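Local coordinates for putative exported protein (PDB 3OCJ) that is of unknown function but carries a methyltransferase domain of the Rossmann type, so it is probably an S-adenosylmethionine-dependent methyltransferase, at residues 116-127 with 140-150; 218-229 with 294-305. One frame throughout, in Å; residues are numbered along the deposited sequence.

Contact 1 of 2, residues 116-127 with 140-150; sequences LRPGCVVASVPC and ACPGVQLVGID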
loop_
_atom_site.group_PDB
_atom_site.type_symbol
_atom_site.label_atom_id
_atom_site.label_comp_id
_atom_site.label_asym_id
_atom_site.label_seq_id
_atom_site.Cartn_x
_atom_site.Cartn_y
_atom_site.Cartn_z
ATOM N N LEU A 116 -2.796 18.368 -10.437
ATOM C CA LEU A 116 -2.678 18.131 -11.878
ATOM C C LEU A 116 -2.831 19.443 -12.652
ATOM O O LEU A 116 -3.682 20.268 -12.320
ATOM C CB LEU A 116 -3.766 17.149 -12.310
ATOM C CG LEU A 116 -3.547 16.196 -13.485
ATOM C CD1 LEU A 116 -2.399 15.239 -13.197
ATOM C CD2 LEU A 116 -4.838 15.426 -13.742
ATOM N N ARG A 117 -2.001 19.639 -13.675
ATOM C CA ARG A 117 -2.127 20.771 -14.596
ATOM C C ARG A 117 -1.881 20.262 -16.017
ATOM O O ARG A 117 -1.245 19.225 -16.201
ATOM C CB ARG A 117 -1.091 21.857 -14.284
ATOM C CG ARG A 117 -1.201 22.507 -12.912
ATOM C CD ARG A 117 -2.456 23.341 -12.781
ATOM N NE ARG A 117 -2.462 24.079 -11.519
ATOM C CZ ARG A 117 -2.928 23.591 -10.375
ATOM N NH1 ARG A 117 -3.440 22.371 -10.336
ATOM N NH2 ARG A 117 -2.892 24.322 -9.269
ATOM N N PRO A 118 -2.350 21.005 -17.030
ATOM C CA PRO A 118 -2.089 20.587 -18.412
ATOM C C PRO A 118 -0.596 20.395 -18.658
ATOM O O PRO A 118 0.210 21.199 -18.188
ATOM C CB PRO A 118 -2.617 21.766 -19.245
ATOM C CG PRO A 118 -3.652 22.415 -18.369
ATOM C CD PRO A 118 -3.153 22.240 -16.956
ATOM N N GLY A 119 -0.237 19.334 -19.375
ATOM C CA GLY A 119 1.142 19.109 -19.769
ATOM C C GLY A 119 2.074 18.610 -18.679
ATOM O O GLY A 119 3.274 18.443 -18.911
ATOM N N CYS A 120 1.555 18.353 -17.487
ATOM C CA CYS A 120 2.438 17.922 -16.415
ATOM C C CYS A 120 2.885 16.476 -16.595
ATOM O O CYS A 120 2.219 15.672 -17.251
ATOM C CB CYS A 120 1.813 18.143 -15.037
ATOM S SG CYS A 120 0.467 17.034 -14.615
ATOM N N VAL A 121 4.048 16.179 -16.031
ATOM C CA VAL A 121 4.588 14.834 -16.045
ATOM C C VAL A 121 4.393 14.247 -14.651
ATOM O O VAL A 121 4.892 14.791 -13.661
ATOM C CB VAL A 121 6.074 14.822 -16.423
ATOM C CG1 VAL A 121 6.604 13.400 -16.407
ATOM C CG2 VAL A 121 6.271 15.441 -17.808
ATOM N N VAL A 122 3.629 13.163 -14.568
ATOM C CA VAL A 122 3.308 12.554 -13.284
ATOM C C VAL A 122 3.905 11.154 -13.241
ATOM O O VAL A 122 3.676 10.337 -14.137
ATOM C CB VAL A 122 1.786 12.432 -13.094
ATOM C CG1 VAL A 122 1.461 11.936 -11.694
ATOM C CG2 VAL A 122 1.113 13.773 -13.355
ATOM N N ALA A 123 4.665 10.870 -12.190
ATOM C CA ALA A 123 5.271 9.548 -12.028
ATOM C C ALA A 123 4.663 8.810 -10.846
ATOM O O ALA A 123 4.301 9.426 -9.853
ATOM C CB ALA A 123 6.768 9.683 -11.832
ATOM N N SER A 124 4.572 7.487 -10.945
ATOM C CA SER A 124 4.198 6.657 -9.814
ATOM C C SER A 124 5.304 5.630 -9.578
ATOM O O SER A 124 5.729 4.954 -10.521
ATOM C CB SER A 124 2.860 5.957 -10.068
ATOM O OG SER A 124 2.501 5.131 -8.966
ATOM N N VAL A 125 5.756 5.513 -8.328
ATOM C CA VAL A 125 6.920 4.697 -7.988
ATOM C C VAL A 125 6.709 4.121 -6.590
ATOM O O VAL A 125 6.754 4.868 -5.614
ATOM C CB VAL A 125 8.215 5.559 -7.942
ATOM C CG1 VAL A 125 9.450 4.672 -7.719
ATOM C CG2 VAL A 125 8.361 6.432 -9.206
ATOM N N PRO A 126 6.461 2.802 -6.467
ATOM C CA PRO A 126 6.291 1.797 -7.521
ATOM C C PRO A 126 4.889 1.901 -8.095
ATOM O O PRO A 126 3.918 2.052 -7.337
ATOM C CB PRO A 126 6.456 0.483 -6.757
ATOM C CG PRO A 126 5.898 0.788 -5.393
ATOM C CD PRO A 126 6.217 2.237 -5.122
ATOM N N CYS A 127 4.776 1.849 -9.415
ATOM C CA CYS A 127 3.507 2.176 -10.049
ATOM C C CYS A 127 2.420 1.121 -9.904
ATOM O O CYS A 127 1.232 1.445 -9.973
ATOM C CB CYS A 127 3.693 2.540 -11.527
ATOM S SG CYS A 127 4.293 1.201 -12.567
ATOM N N ALA A 140 -9.705 18.411 -18.193
ATOM C CA ALA A 140 -9.198 19.780 -18.224
ATOM C C ALA A 140 -7.684 19.848 -18.120
ATOM O O ALA A 140 -7.108 20.931 -17.976
ATOM C CB ALA A 140 -9.855 20.625 -17.123
ATOM N N CYS A 141 -7.039 18.686 -18.200
ATOM C CA CYS A 141 -5.582 18.621 -18.140
ATOM C C CYS A 141 -5.064 17.908 -19.383
ATOM O O CYS A 141 -4.565 16.792 -19.302
ATOM C CB CYS A 141 -5.085 17.963 -16.831
ATOM S SG CYS A 141 -5.400 18.994 -15.383
ATOM N N PRO A 142 -5.193 18.557 -20.550
ATOM C CA PRO A 142 -4.680 17.903 -21.760
ATOM C C PRO A 142 -3.163 17.755 -21.712
ATOM O O PRO A 142 -2.480 18.558 -21.077
ATOM C CB PRO A 142 -5.077 18.868 -22.881
ATOM C CG PRO A 142 -5.299 20.192 -22.217
ATOM C CD PRO A 142 -5.793 19.875 -20.830
ATOM N N GLY A 143 -2.640 16.726 -22.369
ATOM C CA GLY A 143 -1.204 16.622 -22.568
ATOM C C GLY A 143 -0.411 16.128 -21.380
ATOM O O GLY A 143 0.814 16.189 -21.387
ATOM N N VAL A 144 -1.098 15.639 -20.358
ATOM C CA VAL A 144 -0.410 15.010 -19.238
ATOM C C VAL A 144 0.365 13.775 -19.713
ATOM O O VAL A 144 -0.125 12.989 -20.532
ATOM C CB VAL A 144 -1.401 14.641 -18.115
ATOM C CG1 VAL A 144 -0.726 13.770 -17.058
ATOM C CG2 VAL A 144 -1.975 15.922 -17.483
ATOM N N GLN A 145 1.591 13.619 -19.218
ATOM C CA GLN A 145 2.358 12.411 -19.473
ATOM C C GLN A 145 2.457 11.622 -18.191
ATOM O O GLN A 145 2.710 12.192 -17.128
ATOM C CB GLN A 145 3.758 12.748 -19.970
ATOM C CG GLN A 145 3.762 13.586 -21.239
ATOM C CD GLN A 145 5.146 14.085 -21.592
ATOM O OE1 GLN A 145 6.148 13.536 -21.135
ATOM N NE2 GLN A 145 5.211 15.129 -22.409
ATOM N N LEU A 146 2.226 10.318 -18.293
ATOM C CA LEU A 146 2.303 9.432 -17.135
ATOM C C LEU A 146 3.525 8.532 -17.204
ATOM O O LEU A 146 3.837 7.968 -18.250
ATOM C CB LEU A 146 1.048 8.563 -17.028
ATOM C CG LEU A 146 -0.302 9.286 -16.957
ATOM C CD1 LEU A 146 -1.449 8.285 -16.930
ATOM C CD2 LEU A 146 -0.380 10.230 -15.766
ATOM N N VAL A 147 4.199 8.384 -16.071
ATOM C CA VAL A 147 5.399 7.555 -16.013
ATOM C C VAL A 147 5.230 6.551 -14.881
ATOM O O VAL A 147 4.891 6.915 -13.757
ATOM C CB VAL A 147 6.662 8.408 -15.778
ATOM C CG1 VAL A 147 7.911 7.520 -15.701
ATOM C CG2 VAL A 147 6.816 9.450 -16.877
ATOM N N GLY A 148 5.432 5.274 -15.180
ATOM C CA GLY A 148 5.343 4.254 -14.147
ATOM C C GLY A 148 6.668 3.550 -13.986
ATOM O O GLY A 148 7.261 3.119 -14.967
ATOM N N ILE A 149 7.137 3.423 -12.751
ATOM C CA ILE A 149 8.375 2.708 -12.485
ATOM C C ILE A 149 8.058 1.581 -11.514
ATOM O O ILE A 149 7.420 1.800 -10.486
ATOM C CB ILE A 149 9.435 3.650 -11.864
ATOM C CG1 ILE A 149 9.695 4.835 -12.805
ATOM C CG2 ILE A 149 10.728 2.895 -11.567
ATOM C CD1 ILE A 149 10.807 5.752 -12.343
ATOM N N ASP A 150 8.479 0.368 -11.838
ATOM C CA ASP A 150 8.259 -0.754 -10.929
ATOM C C ASP A 150 9.325 -1.792 -11.211
ATOM O O ASP A 150 9.789 -1.909 -12.338
ATOM C CB ASP A 150 6.849 -1.339 -11.115
ATOM C CG ASP A 150 6.340 -2.054 -9.874
ATOM O OD1 ASP A 150 6.989 -3.022 -9.430
ATOM O OD2 ASP A 150 5.269 -1.673 -9.350
#

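Contact 2 of 2, residues 218-229 with 294-305; sequences KPGGALVTSFLT and RLFPTVIARKPA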
loop_
_atom_site.group_PDB
_atom_site.type_symbol
_atom_site.label_atom_id
_atom_site.label_comp_id
_atom_site.label_asym_id
_atom_site.label_seq_id
_atom_site.Cartn_x
_atom_site.Cartn_y
_atom_site.Cartn_z
ATOM N N LYS A 218 10.877 18.140 -10.430
ATOM C CA LYS A 218 11.226 19.480 -10.876
ATOM C C LYS A 218 11.018 20.425 -9.706
ATOM O O LYS A 218 10.173 20.164 -8.848
ATOM C CB LYS A 218 10.327 19.891 -12.037
ATOM C CG LYS A 218 10.493 19.033 -13.284
ATOM C CD LYS A 218 9.602 19.545 -14.405
ATOM C CE LYS A 218 10.073 19.046 -15.761
ATOM N NZ LYS A 218 9.983 17.566 -15.881
ATOM N N PRO A 219 11.786 21.525 -9.657
ATOM C CA PRO A 219 11.558 22.533 -8.618
ATOM C C PRO A 219 10.107 22.997 -8.669
ATOM O O PRO A 219 9.587 23.218 -9.768
ATOM C CB PRO A 219 12.501 23.672 -9.023
ATOM C CG PRO A 219 13.595 22.995 -9.789
ATOM C CD PRO A 219 12.937 21.855 -10.519
ATOM N N GLY A 220 9.467 23.124 -7.510
ATOM C CA GLY A 220 8.055 23.463 -7.436
ATOM C C GLY A 220 7.134 22.255 -7.511
ATOM O O GLY A 220 5.923 22.385 -7.358
ATOM N N GLY A 221 7.700 21.076 -7.739
ATOM C CA GLY A 221 6.912 19.854 -7.829
ATOM C C GLY A 221 6.423 19.345 -6.480
ATOM O O GLY A 221 6.707 19.929 -5.434
ATOM N N ALA A 222 5.653 18.261 -6.507
ATOM C CA ALA A 222 5.109 17.708 -5.274
ATOM C C ALA A 222 5.165 16.196 -5.241
ATOM O O ALA A 222 5.064 15.533 -6.279
ATOM C CB ALA A 222 3.658 18.173 -5.069
ATOM N N LEU A 223 5.324 15.683 -4.024
ATOM C CA LEU A 223 5.274 14.258 -3.722
ATOM C C LEU A 223 3.981 13.949 -2.988
ATOM O O LEU A 223 3.618 14.658 -2.052
ATOM C CB LEU A 223 6.453 13.881 -2.821
ATOM C CG LEU A 223 6.437 12.484 -2.195
ATOM C CD1 LEU A 223 6.611 11.387 -3.253
ATOM C CD2 LEU A 223 7.532 12.400 -1.141
ATOM N N VAL A 224 3.296 12.887 -3.397
ATOM C CA VAL A 224 2.151 12.368 -2.662
ATOM C C VAL A 224 2.514 10.970 -2.193
ATOM O O VAL A 224 2.712 10.064 -3.002
ATOM C CB VAL A 224 0.890 12.313 -3.538
ATOM C CG1 VAL A 224 -0.287 11.697 -2.774
ATOM C CG2 VAL A 224 0.535 13.710 -4.055
ATOM N N THR A 225 2.644 10.780 -0.888
ATOM C CA THR A 225 2.944 9.450 -0.384
ATOM C C THR A 225 2.125 9.162 0.876
ATOM O O THR A 225 1.149 9.868 1.157
ATOM C CB THR A 225 4.475 9.222 -0.219
ATOM O OG1 THR A 225 4.754 7.834 0.014
ATOM C CG2 THR A 225 5.080 10.073 0.886
ATOM N N SER A 226 2.493 8.118 1.602
ATOM C CA SER A 226 1.667 7.614 2.685
ATOM C C SER A 226 2.530 6.857 3.670
ATOM O O SER A 226 3.678 6.526 3.382
ATOM C CB SER A 226 0.622 6.654 2.147
ATOM O OG SER A 226 1.287 5.547 1.541
ATOM N N PHE A 227 1.985 6.572 4.840
ATOM C CA PHE A 227 2.704 5.758 5.807
ATOM C C PHE A 227 1.724 5.157 6.791
ATOM O O PHE A 227 0.725 5.792 7.134
ATOM C CB PHE A 227 3.769 6.597 6.544
ATOM C CG PHE A 227 3.224 7.848 7.192
ATOM C CD1 PHE A 227 3.039 7.909 8.558
ATOM C CD2 PHE A 227 2.899 8.950 6.412
ATOM C CE1 PHE A 227 2.552 9.065 9.148
ATOM C CE2 PHE A 227 2.399 10.104 6.996
ATOM C CZ PHE A 227 2.216 10.155 8.360
ATOM N N LEU A 228 1.985 3.923 7.228
ATOM C CA LEU A 228 1.238 3.328 8.328
ATOM C C LEU A 228 1.791 3.805 9.663
ATOM O O LEU A 228 3.013 3.896 9.847
ATOM C CB LEU A 228 1.320 1.806 8.263
ATOM C CG LEU A 228 0.528 1.137 7.146
ATOM C CD1 LEU A 228 0.994 -0.318 6.976
ATOM C CD2 LEU A 228 -0.964 1.174 7.438
ATOM N N THR A 229 0.886 4.124 10.591
ATOM C CA THR A 229 1.256 4.670 11.901
ATOM C C THR A 229 1.238 3.597 12.988
ATOM O O THR A 229 0.532 2.583 12.865
ATOM C CB THR A 229 0.248 5.738 12.305
ATOM O OG1 THR A 229 -1.047 5.129 12.237
ATOM C CG2 THR A 229 0.314 6.929 11.343
ATOM N N ARG A 294 -6.704 7.397 11.583
ATOM C CA ARG A 294 -5.285 7.800 11.514
ATOM C C ARG A 294 -4.331 6.617 11.438
ATOM O O ARG A 294 -3.194 6.698 11.905
ATOM C CB ARG A 294 -4.874 8.726 12.674
ATOM C CG ARG A 294 -5.501 10.143 12.675
ATOM C CD ARG A 294 -6.842 10.170 13.370
ATOM N NE ARG A 294 -7.265 11.558 13.617
ATOM C CZ ARG A 294 -8.043 12.269 12.804
ATOM N NH1 ARG A 294 -8.501 11.754 11.677
ATOM N NH2 ARG A 294 -8.361 13.522 13.130
ATOM N N LEU A 295 -4.799 5.542 10.810
ATOM C CA LEU A 295 -3.983 4.348 10.574
ATOM C C LEU A 295 -3.041 4.486 9.381
ATOM O O LEU A 295 -1.995 3.831 9.337
ATOM C CB LEU A 295 -4.881 3.142 10.318
ATOM C CG LEU A 295 -6.060 2.990 11.286
ATOM C CD1 LEU A 295 -6.943 1.799 10.902
ATOM C CD2 LEU A 295 -5.609 2.875 12.735
ATOM N N PHE A 296 -3.419 5.285 8.393
ATOM C CA PHE A 296 -2.687 5.285 7.129
ATOM C C PHE A 296 -2.773 6.661 6.475
ATOM O O PHE A 296 -3.396 6.815 5.419
ATOM C CB PHE A 296 -3.274 4.213 6.195
ATOM C CG PHE A 296 -2.296 3.633 5.183
ATOM C CD1 PHE A 296 -1.063 4.221 4.904
ATOM C CD2 PHE A 296 -2.644 2.462 4.520
ATOM C CE1 PHE A 296 -0.186 3.629 3.961
ATOM C CE2 PHE A 296 -1.795 1.874 3.587
ATOM C CZ PHE A 296 -0.560 2.453 3.315
ATOM N N PRO A 297 -2.118 7.666 7.077
ATOM C CA PRO A 297 -2.197 9.006 6.497
ATOM C C PRO A 297 -1.513 9.122 5.145
ATOM O O PRO A 297 -0.570 8.396 4.806
ATOM C CB PRO A 297 -1.457 9.886 7.514
ATOM C CG PRO A 297 -1.457 9.104 8.805
ATOM C CD PRO A 297 -1.409 7.650 8.371
ATOM N N THR A 298 -2.010 10.093 4.388
ATOM C CA THR A 298 -1.426 10.551 3.141
ATOM C C THR A 298 -0.659 11.819 3.470
ATOM O O THR A 298 -1.090 12.606 4.321
ATOM C CB THR A 298 -2.550 10.836 2.148
ATOM O OG1 THR A 298 -3.224 9.610 1.836
ATOM C CG2 THR A 298 -2.063 11.506 0.856
ATOM N N VAL A 299 0.472 12.023 2.814
ATOM C CA VAL A 299 1.210 13.267 2.956
ATOM C C VAL A 299 1.552 13.841 1.588
ATOM O O VAL A 299 1.993 13.117 0.683
ATOM C CB VAL A 299 2.475 13.092 3.828
ATOM C CG1 VAL A 299 3.425 12.014 3.247
ATOM C CG2 VAL A 299 3.207 14.427 4.009
ATOM N N ILE A 300 1.330 15.146 1.448
ATOM C CA ILE A 300 1.693 15.889 0.249
ATOM C C ILE A 300 2.840 16.816 0.629
ATOM O O ILE A 300 2.703 17.632 1.552
ATOM C CB ILE A 300 0.519 16.707 -0.318
ATOM C CG1 ILE A 300 -0.706 15.804 -0.552
ATOM C CG2 ILE A 300 0.940 17.359 -1.633
ATOM C CD1 ILE A 300 -1.690 15.724 0.605
ATOM N N ALA A 301 3.967 16.680 -0.062
ATOM C CA ALA A 301 5.201 17.387 0.280
ATOM C C ALA A 301 5.689 18.190 -0.920
ATOM O O ALA A 301 5.745 17.671 -2.027
ATOM C CB ALA A 301 6.251 16.376 0.712
ATOM N N ARG A 302 6.062 19.450 -0.704
ATOM C CA ARG A 302 6.474 20.319 -1.800
ATOM C C ARG A 302 7.992 20.419 -1.956
ATOM O O ARG A 302 8.712 20.516 -0.967
ATOM C CB ARG A 302 5.900 21.724 -1.586
ATOM C CG ARG A 302 6.395 22.764 -2.576
ATOM C CD ARG A 302 5.641 22.671 -3.900
ATOM N NE ARG A 302 4.197 22.810 -3.712
ATOM C CZ ARG A 302 3.290 22.422 -4.603
ATOM N NH1 ARG A 302 1.996 22.584 -4.351
ATOM N NH2 ARG A 302 3.678 21.870 -5.745
ATOM N N LYS A 303 8.469 20.385 -3.197
ATOM C CA LYS A 303 9.845 20.752 -3.499
ATOM C C LYS A 303 9.869 22.235 -3.841
ATOM O O LYS A 303 9.142 22.676 -4.725
ATOM C CB LYS A 303 10.384 19.951 -4.681
ATOM C CG LYS A 303 11.810 20.326 -5.071
ATOM C CD LYS A 303 12.377 19.355 -6.085
ATOM C CE LYS A 303 13.786 19.768 -6.504
ATOM N NZ LYS A 303 14.467 18.688 -7.280
ATOM N N PRO A 304 10.704 23.010 -3.139
ATOM C CA PRO A 304 10.750 24.455 -3.394
ATOM C C PRO A 304 10.988 24.807 -4.861
ATOM O O PRO A 304 11.735 24.121 -5.565
ATOM C CB PRO A 304 11.920 24.918 -2.524
ATOM C CG PRO A 304 11.934 23.953 -1.386
ATOM C CD PRO A 304 11.525 22.623 -1.979
ATOM N N ALA A 305 10.338 25.877 -5.311
ATOM C CA ALA A 305 10.534 26.395 -6.658
ATOM C C ALA A 305 11.940 26.963 -6.770
ATOM O O ALA A 305 12.535 27.327 -5.755
ATOM C CB ALA A 305 9.496 27.475 -6.961
ATOM O OXT ALA A 305 12.514 27.065 -7.856
HETATM O O HOH W 1 -1.347 1.687 11.075
#

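Contact 1 of 2, residues 116-127 with 140-150
Val122 is gripped through both polar atoms of its backbone by segment 140-150: its N donates to Gln145 O (2.9 Å, N-H...O 171°) and its O accepts from Val147 N. The same parallel ladder continues on either side of it. Gln145 N is taken up by Cys120 O, Val147 O by Ser124 N, and Ile149 N by Ser124 O at 3.0 Å. The other edge of strand 121-124 is satisfied by strand 188-192, which bonds to the backbone of Val121 and Ala123; Val121 N is also met by the carboxylate of Asp189. Strands 121-124 and 145-150 lie next to each other in the parallel part of a Rossmann-like methyltransferase sheet, joined by a beta-alpha-beta crossover through the short helix 131-134. On the face bearing Val121, Ala123 and Val147, Val121 CG1 packs on Val147 CG2 at 4.0 Å. The other face carries Val122, Ser124 and Leu146, all touching Leu133 of the crossover helix, and there Ser124 OG is bonded to Glu132 rather than across the contact. Beyond the ladder, a cis peptide precedes Pro126, and Cys127 N reaches Ile149 O at 2.9 Å from well above the carbonyl plane. With SG wedged between its own N and carbonyl carbon (chi1 65°), Cys127 lays CB and SG against the backbone of Gly148, CB lying 3.5 Å from Gly148 CA. Asp150 spends both carboxylate oxygens on backbone amides, OD1 on Asp152 N and OD2 on Gly128 N, while OD2 also lies 3.6 Å from Pro126 CB. At the opposite end two type II turns meet, Gly119 N donating to Pro142 O, and Cys141 SG tucks against Leu116, 3.9 Å from its CG.

Contact 2 of 2, residues 218-229 with 294-305
Phe296 crosses toward Leu228 with its ring, CG set anti to the backbone N (chi1 -152°). Its CB lies 4.0 Å from Leu228 CD2, and the same methyl then sits over one ring face in a CH-pi contact, 3.7 Å from the centroid and 19° off the normal. Along one side of the ring, CD1 approaches Phe227 O and CE1 comes within 3.4 Å of Ser226 OG, a hydroxyl hydrogen-bonded to Asn194. On the other side CD2 and CE2 keep to Leu228 CD2, while CZ at the tip meets Ser226 OG and Leu228 CG. Arg104 adds a cation-pi contact from helix 96-115. Beside Phe296 in the chain, Pro297 packs its CB on Phe227 CZ, and Thr229 OG1 donates to Arg294 O at 2.7 Å, in the carbonyl plane and on a lone pair. A water donates to both Thr229 O and Leu295 O. Farther along, paired bonds link Leu223 with Ala301 and Thr225 with Val299, and Arg302 NH2 reaches Gly220 O. Strand 298-302 thus runs antiparallel beside 221-226, as the reversed strand does in the 3-2-1-4-5-7-6 sheet of class I methyltransferases.

Contacts 1 and 2 are two strand pairs of one seven-stranded sheet, separated by strand 188-192, which lies between strand 121-124 of contact 1 and strand 221-226 of contact 2. Their centres are 16 Å apart, and their nearest atoms, about 5 Å apart, do not touch. Contact 1 pairs parallel strands, whereas contact 2 holds the reversal of direction. Ser193, just beyond the intervening strand, bonds to Val125 of one and Thr225 of the other. A bound palmitic acid lies about 4 Å from the side chain of Leu228 and about 8 Å from that of Pro126, so the loops that follow strands 121-124 and 221-226 both lie toward this ligand, Leu228 much the nearer of the two.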